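Local coordinates for NANS (YJHS), A 9-O-acetyl N-acetylneuraminic acid esterase (Escherichia coli O157:H7 EDL933, PDB 3PT5), which probably hydrolyses the 9-O-acetyl group of 9-O-acetyl-N-acetylneuraminate, a sialic acid of host mucosa on which the bacterium can then grow, at residues A[166-171]-A[215-220]; A[209-214]-A[260-265]. All coordinates share one frame; numbering follows the deposited sequence.

Contact 1. Residues A[166-171]-A[215-220]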
loop_
_atom_site.group_PDB
_atom_site.type_symbol
_atom_site.label_atom_id
_atom_site.label_comp_id
_atom_site.label_asym_id
_atom_site.label_seq_id
_atom_site.Cartn_x
_atom_site.Cartn_y
_atom_site.Cartn_z
ATOM N N ASP A 166 -5.264 8.484 10.982
ATOM C CA ASP A 166 -5.666 7.139 10.582
ATOM C C ASP A 166 -4.419 6.242 10.550
ATOM O O ASP A 166 -4.440 5.125 11.073
ATOM C CB ASP A 166 -6.359 7.251 9.214
ATOM C CG ASP A 166 -7.037 5.958 8.762
ATOM O OD1 ASP A 166 -6.342 5.112 8.157
ATOM O OD2 ASP A 166 -8.275 5.792 8.958
ATOM N N LEU A 167 -3.342 6.758 9.974
ATOM C CA LEU A 167 -2.055 6.070 9.937
ATOM C C LEU A 167 -1.529 5.725 11.338
ATOM O O LEU A 167 -1.155 4.579 11.601
ATOM C CB LEU A 167 -1.045 6.936 9.187
ATOM C CG LEU A 167 0.408 6.491 9.117
ATOM C CD1 LEU A 167 0.534 5.241 8.274
ATOM C CD2 LEU A 167 1.242 7.613 8.560
ATOM N N VAL A 168 -1.510 6.721 12.221
ATOM C CA VAL A 168 -1.012 6.546 13.598
ATOM C C VAL A 168 -1.962 5.683 14.429
ATOM O O VAL A 168 -1.537 4.721 15.078
ATOM C CB VAL A 168 -0.716 7.924 14.263
ATOM C CG1 VAL A 168 -0.638 7.820 15.810
ATOM C CG2 VAL A 168 0.574 8.465 13.742
ATOM N N SER A 169 -3.254 5.994 14.353
ATOM C CA SER A 169 -4.265 5.308 15.137
ATOM C C SER A 169 -4.381 3.829 14.789
ATOM O O SER A 169 -4.461 2.983 15.702
ATOM C CB SER A 169 -5.606 6.042 15.029
ATOM O OG SER A 169 -6.658 5.133 14.756
ATOM N N ARG A 170 -4.334 3.500 13.494
ATOM C CA ARG A 170 -4.400 2.105 13.061
ATOM C C ARG A 170 -3.116 1.326 13.366
ATOM O O ARG A 170 -3.184 0.165 13.717
ATOM C CB ARG A 170 -4.739 2.011 11.573
ATOM C CG ARG A 170 -6.186 2.212 11.340
ATOM C CD ARG A 170 -6.502 2.507 9.924
ATOM N NE ARG A 170 -6.397 1.416 8.960
ATOM C CZ ARG A 170 -7.239 0.399 8.833
ATOM N NH1 ARG A 170 -8.199 0.156 9.736
ATOM N NH2 ARG A 170 -7.080 -0.423 7.824
ATOM N N THR A 171 -1.961 1.969 13.217
ATOM C CA THR A 171 -0.697 1.313 13.563
ATOM C C THR A 171 -0.649 0.997 15.056
ATOM O O THR A 171 -0.262 -0.119 15.456
ATOM C CB THR A 171 0.510 2.164 13.137
ATOM O OG1 THR A 171 0.477 2.309 11.717
ATOM C CG2 THR A 171 1.844 1.495 13.532
ATOM N N ARG A 215 7.020 8.902 14.526
ATOM C CA ARG A 215 7.988 8.277 15.434
ATOM C C ARG A 215 7.793 8.729 16.884
ATOM O O ARG A 215 7.856 7.896 17.792
ATOM C CB ARG A 215 9.413 8.510 14.934
ATOM C CG ARG A 215 9.675 7.736 13.653
ATOM C CD ARG A 215 11.026 8.043 13.014
ATOM N NE ARG A 215 11.271 7.089 11.932
ATOM C CZ ARG A 215 12.310 7.085 11.087
ATOM N NH1 ARG A 215 13.285 7.990 11.150
ATOM N NH2 ARG A 215 12.369 6.128 10.153
ATOM N N ARG A 216 7.497 10.017 17.081
ATOM C CA ARG A 216 7.171 10.530 18.410
ATOM C C ARG A 216 5.928 9.810 18.930
ATOM O O ARG A 216 5.930 9.290 20.052
ATOM C CB ARG A 216 6.948 12.054 18.400
ATOM C CG ARG A 216 8.232 12.872 18.180
ATOM C CD ARG A 216 8.038 14.363 18.463
ATOM N NE ARG A 216 7.143 15.006 17.494
ATOM C CZ ARG A 216 7.531 15.557 16.345
ATOM N NH1 ARG A 216 8.811 15.561 15.992
ATOM N NH2 ARG A 216 6.631 16.117 15.549
ATOM N N ASP A 217 4.896 9.714 18.086
ATOM C CA ASP A 217 3.609 9.139 18.479
ATOM C C ASP A 217 3.602 7.620 18.736
ATOM O O ASP A 217 2.700 7.111 19.417
ATOM C CB ASP A 217 2.518 9.510 17.455
ATOM C CG ASP A 217 2.129 10.985 17.511
ATOM O OD1 ASP A 217 2.461 11.669 18.498
ATOM O OD2 ASP A 217 1.485 11.472 16.565
ATOM N N LEU A 218 4.597 6.905 18.211
ATOM C CA LEU A 218 4.675 5.451 18.354
ATOM C C LEU A 218 5.778 5.013 19.320
ATOM O O LEU A 218 5.808 3.856 19.745
ATOM C CB LEU A 218 4.889 4.780 16.982
ATOM C CG LEU A 218 3.656 4.503 16.117
ATOM C CD1 LEU A 218 2.757 3.504 16.824
ATOM C CD2 LEU A 218 2.879 5.779 15.775
ATOM N N LYS A 219 6.645 5.955 19.691
ATOM C CA LYS A 219 7.848 5.680 20.482
ATOM C C LYS A 219 7.604 4.865 21.760
ATOM O O LYS A 219 8.412 3.998 22.118
ATOM C CB LYS A 219 8.543 6.991 20.841
ATOM C CG LYS A 219 10.005 6.844 21.251
ATOM C CD LYS A 219 10.564 8.167 21.723
ATOM C CE LYS A 219 12.091 8.172 21.704
ATOM N NZ LYS A 219 12.626 8.504 20.350
ATOM N N GLN A 220 6.488 5.148 22.427
ATOM C CA GLN A 220 6.127 4.495 23.687
ATOM C C GLN A 220 5.858 2.993 23.552
ATOM O O GLN A 220 5.769 2.278 24.562
ATOM C CB GLN A 220 4.920 5.190 24.311
ATOM C CG GLN A 220 3.634 5.060 23.517
ATOM C CD GLN A 220 2.444 5.622 24.269
ATOM O OE1 GLN A 220 2.605 6.330 25.269
ATOM N NE2 GLN A 220 1.240 5.308 23.797
#

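Contact 2. Residues A[209-214]-A[260-265]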
loop_
_atom_site.group_PDB
_atom_site.type_symbol
_atom_site.label_atom_id
_atom_site.label_comp_id
_atom_site.label_asym_id
_atom_site.label_seq_id
_atom_site.Cartn_x
_atom_site.Cartn_y
_atom_site.Cartn_z
ATOM N N HIS A 209 8.564 15.988 8.370
ATOM C CA HIS A 209 7.861 16.346 9.591
ATOM C C HIS A 209 6.846 15.289 10.009
ATOM O O HIS A 209 6.662 14.999 11.199
ATOM C CB HIS A 209 7.209 17.724 9.434
ATOM C CG HIS A 209 8.200 18.848 9.418
ATOM N ND1 HIS A 209 7.960 20.049 8.780
ATOM C CD2 HIS A 209 9.432 18.959 9.974
ATOM C CE1 HIS A 209 9.005 20.846 8.935
ATOM N NE2 HIS A 209 9.909 20.212 9.660
ATOM N N MET A 210 6.197 14.679 9.023
ATOM C CA MET A 210 5.227 13.625 9.308
ATOM C C MET A 210 5.882 12.350 9.824
ATOM O O MET A 210 5.364 11.671 10.715
ATOM C CB MET A 210 4.378 13.333 8.076
ATOM C CG MET A 210 3.111 12.655 8.447
ATOM S SD MET A 210 2.044 12.168 7.069
ATOM C CE MET A 210 2.965 10.790 6.396
ATOM N N VAL A 211 7.017 12.001 9.238
ATOM C CA VAL A 211 7.774 10.852 9.732
ATOM C C VAL A 211 8.245 11.100 11.173
ATOM O O VAL A 211 8.118 10.227 12.007
ATOM C CB VAL A 211 8.970 10.537 8.849
ATOM C CG1 VAL A 211 9.772 9.427 9.458
ATOM C CG2 VAL A 211 8.518 10.145 7.447
ATOM N N GLU A 212 8.758 12.288 11.472
ATOM C CA GLU A 212 9.152 12.563 12.864
ATOM C C GLU A 212 7.953 12.528 13.832
ATOM O O GLU A 212 8.084 12.047 14.964
ATOM C CB GLU A 212 9.879 13.903 13.018
ATOM C CG GLU A 212 11.093 14.145 12.142
ATOM C CD GLU A 212 11.547 15.601 12.166
ATOM O OE1 GLU A 212 10.759 16.509 11.797
ATOM O OE2 GLU A 212 12.719 15.852 12.529
ATOM N N ALA A 213 6.799 13.024 13.392
ATOM C CA ALA A 213 5.591 12.993 14.227
ATOM C C ALA A 213 5.143 11.556 14.483
ATOM O O ALA A 213 4.788 11.186 15.605
ATOM C CB ALA A 213 4.456 13.813 13.591
ATOM N N PHE A 214 5.169 10.741 13.434
ATOM C CA PHE A 214 4.838 9.331 13.528
ATOM C C PHE A 214 5.723 8.643 14.591
ATOM O O PHE A 214 5.234 7.892 15.443
ATOM C CB PHE A 214 5.002 8.672 12.138
ATOM C CG PHE A 214 4.645 7.196 12.102
ATOM C CD1 PHE A 214 3.330 6.787 11.900
ATOM C CD2 PHE A 214 5.646 6.209 12.214
ATOM C CE1 PHE A 214 2.986 5.421 11.837
ATOM C CE2 PHE A 214 5.324 4.840 12.157
ATOM C CZ PHE A 214 3.991 4.431 11.961
ATOM N N ASN A 260 17.621 11.261 2.519
ATOM C CA ASN A 260 16.924 11.855 3.645
ATOM C C ASN A 260 17.843 12.143 4.846
ATOM O O ASN A 260 18.784 11.390 5.103
ATOM C CB ASN A 260 15.774 10.946 4.059
ATOM C CG ASN A 260 14.665 11.706 4.707
ATOM O OD1 ASN A 260 14.728 12.014 5.886
ATOM N ND2 ASN A 260 13.660 12.060 3.930
ATOM N N ILE A 261 17.543 13.213 5.584
ATOM C CA ILE A 261 18.290 13.544 6.803
ATOM C C ILE A 261 17.905 12.639 7.971
ATOM O O ILE A 261 18.684 12.450 8.901
ATOM C CB ILE A 261 18.155 15.039 7.210
ATOM C CG1 ILE A 261 16.692 15.448 7.376
ATOM C CG2 ILE A 261 18.846 15.928 6.183
ATOM C CD1 ILE A 261 16.199 15.496 8.809
ATOM N N LEU A 262 16.722 12.031 7.899
ATOM C CA LEU A 262 16.272 11.135 8.956
ATOM C C LEU A 262 16.844 9.717 8.830
ATOM O O LEU A 262 17.167 9.247 7.728
ATOM C CB LEU A 262 14.742 11.058 8.968
ATOM C CG LEU A 262 13.980 12.365 9.162
ATOM C CD1 LEU A 262 12.471 12.195 8.958
ATOM C CD2 LEU A 262 14.293 12.961 10.539
ATOM N N ALA A 263 16.964 9.039 9.967
ATOM C CA ALA A 263 17.460 7.665 9.990
ATOM C C ALA A 263 16.408 6.712 9.404
ATOM O O ALA A 263 15.199 6.939 9.542
ATOM C CB ALA A 263 17.783 7.257 11.435
ATOM N N ASN A 264 16.891 5.650 8.756
ATOM C CA ASN A 264 16.062 4.506 8.385
ATOM C C ASN A 264 14.967 4.862 7.399
ATOM O O ASN A 264 13.837 4.415 7.523
ATOM C CB ASN A 264 15.510 3.816 9.632
ATOM C CG ASN A 264 16.615 3.247 10.505
ATOM O OD1 ASN A 264 17.710 2.925 10.014
ATOM N ND2 ASN A 264 16.334 3.116 11.791
ATOM N N ILE A 265 15.345 5.646 6.400
ATOM C CA ILE A 265 14.466 5.913 5.286
ATOM C C ILE A 265 15.090 5.141 4.141
ATOM O O ILE A 265 16.199 5.475 3.692
ATOM C CB ILE A 265 14.339 7.435 4.979
ATOM C CG1 ILE A 265 13.912 8.227 6.233
ATOM C CG2 ILE A 265 13.402 7.680 3.758
ATOM C CD1 ILE A 265 12.488 7.962 6.761
#

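Contact 1. Residues A[166-171]-A[215-220]
Val168 meets Leu218 and Asp217 where two helices pack side by side, their backbones closest at Val168 and Asp217 with 7.2 Å between the CA atoms. Leu218 inserts a forked end: its CD2 lies against both methyls of Val168, 4.1 Å from CG1, while its CD1 reaches one turn further along helix 162-176, to CG2 of Thr171, 4.0 Å away. The side chains of Leu218 and Val168 run antiparallel, flank to flank, whereas Thr171 meets the leucine nearly at a right angle. Val168 holds CG1 anti to the backbone N (chi1 162°), which carries that methyl to CB of Asp217 at 3.9 Å. The aspartate thus offers its aliphatic carbon here, and its carboxylate OD2 hydrogen-bonds the hydroxyl of Tyr164, a turn earlier on the valine's helix.

A threonine suits position 171 because its two branches do different work. With CG2 anti to the backbone N, the methyl faces the leucine, and OG1 turns back to bond Leu167 O at 2.8 Å, an oxygen that also accepts from Thr171 N. A further hydrogen bond joins OG1 to Thr25 OG1.

Phe214 of helix 203-218 extends this apolar seam, touching Leu167, Val168 and Thr171. The two helices lie next to each other against the central sheet, helix 162-176 on strands 20-28 and 122-130 through Leu167 and Arg170, helix 203-218 on strand 233-236 through Phe214 on Trp233.

Contact 2. Residues A[209-214]-A[260-265]
Leu262 reaches from a loop to helix 203-218 and sets its two methyls on neighbouring residues, Val211 and Glu212. Its CB points at the helix from a backbone whose CA stands 8.2 Å from the CA of Glu212, the closest backbone pair. At CB the chain turns so that CG lies anti to the carbonyl carbon (chi1 -58°), and at CG it divides. CD1 settles against Val211, 3.9 Å from CB and equally close to CG1, the two side chains running past each other in opposite senses. CD2 goes to Glu212, whose CG is 3.8 Å away, and it also touches OE2 of the carboxylate.

Each residue type fits its place. The short, branched valine is buried and presents a compact apolar surface, with CG1 also meeting CD1 of Ile265 at 4.1 Å. Glu212, at the partly exposed margin, lies nearly perpendicular to the leucine: its CG methylene supplies the apolar contact, while its OE1 lies in the ring plane of His209, at the ring's edge.

The loop is shaped from within. Asn260 OD1 accepts the backbone N-H of Leu262 at 2.8 Å, in the carbonyl plane and on a lone pair, with an N-H...O angle of 161°. This is an Asx turn, and ND2 of Asn260 bonds Asn256 O and, on the helix, Asn208 OD1.

Val211 and Ile265 both touch Trp233 of strand 233-236. The packing is that of an alpha/beta fold, in which a helix lies over parallel strands and the loop entering one edge strand, 265-268, closes against the helix's flank; SGNH hydrolases are built on such a sheet.

In the fold
Both contacts draw on helix 203-218, with their centres about 13 Å apart: contact 1 joins its C-terminal part to helix 162-176, and contact 2 joins the preceding turns to the loop before strand 265-268. The helix thereby ties a neighbouring helix to an edge of the sheet. Arg215 couples them directly, since its NH1 probably hydrogen-bonds Ala263 O at 2.7 Å; NH2 bonds Ala231 O and packs on Ile265. Phe214 provides the other link, its CD1 lying 3.7 Å from CG2 of Val168 while its ring meets Trp233 edge to face. The contact centres lie about 17 and 18 Å from the chain's centre, on the same side of it.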